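Local coordinates for L-serine ammonia-lyase (Rhizomucor miehei CAU432, PDB 5C3U), which belongs to the pyridoxal-phosphate-dependent enzymes and carries its pyridoxal-5'-phosphate covalently bound between its two alpha/beta regions, at residues 49-52 with 53-56; 78-81 with 82-85. All blocks are in the same frame, centred on the assembly; numbering follows the deposited sequence.

Contact 1 (49-52 with 53-56); sequences GSVK and MRGI. With PLP (pyridoxal-5'-phosphate), chain B.
With CG anti to the carbonyl carbon (chi1 -66°), the Lys52 chain runs side by side with Ile56, whose CG1 takes the same setting (chi1 -56°), both pointing the same way. The motif is a capped helix start carrying the cofactor lysine of a pyridoxal-phosphate-dependent enzyme: the loop at 49-51 runs into helix 52-67, and the lysine stands on its first turn. Lys52 CB rests 3.9 Å from Ile56 CG1, one helical turn on. Beyond CB the lysine chain bends at chi2 and again at chi4, which turns NZ onto the cofactor, where it is bonded covalently to C4A of pyridoxal-5'-phosphate.

The backbone of the turn illustrates how a loop hands over to a helix. Ser50 OG accepts from Lys52 N at 3.1 Å, a capping bond that gives this early N-H a side-chain partner. Ser50 O then receives Met53 N, and Val51 O receives Arg54 N, in both cases with the donor well above the carbonyl plane. By Lys52 O the pattern is that of an alpha-helix, for Ile56 N comes in nearly along the C=O axis at 2.7 Å.

Arg54 leaves the turn on another side. Its CB passes 3.5 Å from Val51 O, and the chain stays extended from CG to NE until the guanidinium reaches Glu43 and Glu162, with salt bridges to both; Thr158 OG1 makes a further hydrogen bond. Arg54 is buried, and these partners hold its charged end in place. Met53 instead turns its side chain to Tyr87 and Cys88 of helix 79-92. At the cofactor, Lys52 NZ also makes a weak hydrogen bond to O3 of pyridoxal-5'-phosphate, 2.6 Å long and bent to 119°.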
loop_
_atom_site.group_PDB
_atom_site.type_symbol
_atom_site.label_atom_id
_atom_site.label_comp_id
_atom_site.label_asym_id
_atom_site.label_seq_id
_atom_site.Cartn_x
_atom_site.Cartn_y
_atom_site.Cartn_z
ATOM N N GLY A 49 -0.014 5.204 10.023
ATOM C CA GLY A 49 -1.235 4.418 9.811
ATOM C C GLY A 49 -1.250 3.500 8.602
ATOM O O GLY A 49 -2.293 2.892 8.290
ATOM N N SER A 50 -0.113 3.397 7.921
ATOM C CA SER A 50 -0.035 2.521 6.736
ATOM C C SER A 50 1.348 1.992 6.448
ATOM O O SER A 50 2.342 2.453 7.027
ATOM C CB SER A 50 -0.580 3.255 5.511
ATOM O OG SER A 50 0.446 4.016 4.891
ATOM N N VAL A 51 1.406 1.037 5.512
ATOM C CA VAL A 51 2.654 0.447 5.008
ATOM C C VAL A 51 3.635 1.499 4.426
ATOM O O VAL A 51 4.835 1.243 4.384
ATOM C CB VAL A 51 2.356 -0.662 3.942
ATOM C CG1 VAL A 51 1.833 -0.061 2.628
ATOM C CG2 VAL A 51 3.566 -1.558 3.713
ATOM N N LYS A 52 3.124 2.665 4.008
ATOM C CA LYS A 52 3.977 3.728 3.463
ATOM C C LYS A 52 5.109 4.084 4.390
ATOM O O LYS A 52 6.188 4.485 3.933
ATOM C CB LYS A 52 3.192 5.001 3.080
ATOM C CG LYS A 52 2.211 4.810 1.922
ATOM C CD LYS A 52 3.022 4.502 0.657
ATOM C CE LYS A 52 2.198 4.717 -0.593
ATOM N NZ LYS A 52 0.909 3.981 -0.487
ATOM N N MET A 53 4.887 3.943 5.699
ATOM C CA MET A 53 5.956 4.197 6.658
ATOM C C MET A 53 7.257 3.425 6.335
ATOM O O MET A 53 8.359 3.946 6.563
ATOM C CB MET A 53 5.452 3.891 8.067
ATOM C CG MET A 53 5.971 4.771 9.184
ATOM S SD MET A 53 5.934 6.553 8.885
ATOM C CE MET A 53 7.657 6.546 8.649
ATOM N N ARG A 54 7.158 2.216 5.768
ATOM C CA ARG A 54 8.370 1.448 5.418
ATOM C C ARG A 54 9.104 2.103 4.248
ATOM O O ARG A 54 10.272 2.512 4.383
ATOM C CB ARG A 54 8.046 -0.014 5.059
ATOM C CG ARG A 54 7.448 -0.813 6.211
ATOM C CD ARG A 54 7.199 -2.254 5.802
ATOM N NE ARG A 54 6.542 -2.981 6.881
ATOM C CZ ARG A 54 7.176 -3.670 7.825
ATOM N NH1 ARG A 54 6.456 -4.282 8.757
ATOM N NH2 ARG A 54 8.513 -3.761 7.837
ATOM N N GLY A 55 8.440 2.158 3.088
ATOM C CA GLY A 55 9.056 2.710 1.877
ATOM C C GLY A 55 9.402 4.174 2.019
ATOM O O GLY A 55 10.539 4.597 1.725
ATOM N N ILE A 56 8.411 4.964 2.460
ATOM C CA ILE A 56 8.570 6.420 2.536
ATOM C C ILE A 56 9.551 6.788 3.643
ATOM O O ILE A 56 10.385 7.683 3.459
ATOM C CB ILE A 56 7.215 7.154 2.662
ATOM C CG1 ILE A 56 6.292 6.760 1.500
ATOM C CG2 ILE A 56 7.403 8.670 2.781
ATOM C CD1 ILE A 56 6.866 7.044 0.124
HETATM N N1 PLP B . -2.451 0.048 0.186
HETATM C C2 PLP B . -2.297 1.208 0.849
HETATM C C2A PLP B . -3.203 1.602 1.990
HETATM C C3 PLP B . -1.227 2.121 0.442
HETATM O O3 PLP B . -1.042 3.307 1.101
HETATM C C4 PLP B . -0.356 1.682 -0.670
HETATM C C4A PLP B . 0.757 2.544 -1.099
HETATM C C5 PLP B . -0.619 0.379 -1.333
HETATM C C6 PLP B . -1.683 -0.384 -0.840
HETATM C C5A PLP B . 0.232 -0.136 -2.496
HETATM O O4P PLP B . 0.862 0.974 -3.122
HETATM P P PLP B . 2.001 0.957 -4.275
HETATM O O1P PLP B . 3.331 0.858 -3.614
HETATM O O2P PLP B . 1.691 -0.179 -5.266
HETATM O O3P PLP B . 1.719 2.290 -4.874
#

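Contact 2 (78-81 with 82-85); sequences GPNT and VLAV. With PLP (pyridoxal-5'-phosphate), chain B.
Val82 folds back over the start of its own helix: CG2 lies 3.3 Å from Pro79 O and CG1 3.5 Å from Gly78 O, while its backbone N donates to that same Gly78 O at 3.1 Å. Gly78 is the N-cap of helix 79-92, and its positive phi of 107° is a conformation suited to glycine. Leu83 repeats the arrangement one residue on, its CG sitting 3.3 Å from Pro79 O, the acceptor of its N-H. Further bonds run from Ala84 N to Asn80 O and from Val85 N to Thr81 O, so the alpha-helical pattern is set from the first turn.

Asn80 serves the cofactor instead. Its ND2 donates to O3 of pyridoxal-5'-phosphate at 3.1 Å and also to Glu279, while OD1 accepts from Ser315 N; held at both ends, the amide has its rotation fixed beside the cofactor. Thr81 OG1 bonds to Ser77 O, just before the helix.

The helix belongs to a beta-alpha-beta unit with strands 72-75 and 95-100. Val82 and Val85 pack on Cys75 of the first strand, Thr81 meets Ile56 of helix 52-67, and Val82 and Leu83 reach Ile112 of helix 106-114.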
loop_
_atom_site.group_PDB
_atom_site.type_symbol
_atom_site.label_atom_id
_atom_site.label_comp_id
_atom_site.label_asym_id
_atom_site.label_seq_id
_atom_site.Cartn_x
_atom_site.Cartn_y
_atom_site.Cartn_z
ATOM N N GLY A 78 -0.738 11.177 -2.816
ATOM C CA GLY A 78 -1.691 10.222 -2.234
ATOM C C GLY A 78 -1.834 10.363 -0.732
ATOM O O GLY A 78 -0.925 10.867 -0.066
ATOM N N PRO A 79 -2.945 9.855 -0.176
ATOM C CA PRO A 79 -3.211 10.204 1.234
ATOM C C PRO A 79 -2.194 9.586 2.195
ATOM O O PRO A 79 -1.746 10.248 3.154
ATOM C CB PRO A 79 -4.613 9.632 1.482
ATOM C CG PRO A 79 -4.836 8.634 0.389
ATOM C CD PRO A 79 -4.092 9.165 -0.799
ATOM N N ASN A 80 -1.829 8.333 1.967
ATOM C CA ASN A 80 -0.928 7.711 2.931
ATOM C C ASN A 80 0.505 8.140 2.750
ATOM O O ASN A 80 1.273 8.139 3.718
ATOM C CB ASN A 80 -1.115 6.216 2.931
ATOM C CG ASN A 80 -2.553 5.860 3.246
ATOM O OD1 ASN A 80 -3.089 6.323 4.273
ATOM N ND2 ASN A 80 -3.204 5.108 2.365
ATOM N N THR A 81 0.857 8.511 1.521
ATOM C CA THR A 81 2.192 9.051 1.274
ATOM C C THR A 81 2.365 10.380 2.003
ATOM O O THR A 81 3.359 10.561 2.715
ATOM C CB THR A 81 2.461 9.210 -0.219
ATOM O OG1 THR A 81 2.076 7.986 -0.851
ATOM C CG2 THR A 81 3.968 9.471 -0.471
ATOM N N VAL A 82 1.390 11.284 1.878
ATOM C CA VAL A 82 1.557 12.599 2.498
ATOM C C VAL A 82 1.588 12.450 4.001
ATOM O O VAL A 82 2.357 13.135 4.657
ATOM C CB VAL A 82 0.556 13.700 2.032
ATOM C CG1 VAL A 82 0.707 13.923 0.522
ATOM C CG2 VAL A 82 -0.903 13.400 2.418
ATOM N N LEU A 83 0.808 11.517 4.542
ATOM C CA LEU A 83 0.830 11.320 6.010
ATOM C C LEU A 83 2.201 10.811 6.499
ATOM O O LEU A 83 2.685 11.219 7.570
ATOM C CB LEU A 83 -0.303 10.385 6.446
ATOM C CG LEU A 83 -1.677 11.051 6.353
ATOM C CD1 LEU A 83 -2.775 9.988 6.371
ATOM C CD2 LEU A 83 -1.846 12.000 7.538
ATOM N N ALA A 84 2.804 9.898 5.732
ATOM C CA ALA A 84 4.098 9.327 6.062
ATOM C C ALA A 84 5.169 10.403 5.965
ATOM O O ALA A 84 6.023 10.506 6.850
ATOM C CB ALA A 84 4.441 8.156 5.134
ATOM N N VAL A 85 5.103 11.218 4.918
ATOM C CA VAL A 85 6.082 12.307 4.738
ATOM C C VAL A 85 5.958 13.293 5.919
ATOM O O VAL A 85 6.974 13.705 6.504
ATOM C CB VAL A 85 5.896 13.013 3.393
ATOM C CG1 VAL A 85 6.755 14.280 3.296
ATOM C CG2 VAL A 85 6.280 12.049 2.266
HETATM N N1 PLP B . -2.451 0.048 0.186
HETATM C C2 PLP B . -2.297 1.208 0.849
HETATM C C2A PLP B . -3.203 1.602 1.990
HETATM C C3 PLP B . -1.227 2.121 0.442
HETATM O O3 PLP B . -1.042 3.307 1.101
HETATM C C4 PLP B . -0.356 1.682 -0.670
HETATM C C4A PLP B . 0.757 2.544 -1.099
HETATM C C5 PLP B . -0.619 0.379 -1.333
HETATM C C6 PLP B . -1.683 -0.384 -0.840
HETATM C C5A PLP B . 0.232 -0.136 -2.496
HETATM O O4P PLP B . 0.862 0.974 -3.122
HETATM P P PLP B . 2.001 0.957 -4.275
HETATM O O1P PLP B . 3.331 0.858 -3.614
HETATM O O2P PLP B . 1.691 -0.179 -5.266
HETATM O O3P PLP B . 1.719 2.290 -4.874
#

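How the contacts relate
Contact 1 closes before contact 2 opens along the chain, with strand 72-75 between their helices, yet they lie about 8 Å apart, centre to centre. Helices 52-67 and 79-92 touch directly, Lys52 CE approaching Thr81 OG1 to 3.3 Å and Ile56 CG2 meeting Val85 CG2 at 3.6 Å. Contact 1 follows strand 37-42 of the six-stranded mixed sheet, whereas contact 2 follows strand 72-75 of the four-stranded parallel sheet. Pyridoxal-5'-phosphate is therefore held by chain leaving both sheets, covalently by contact 1 and through a hydrogen bond by contact 2.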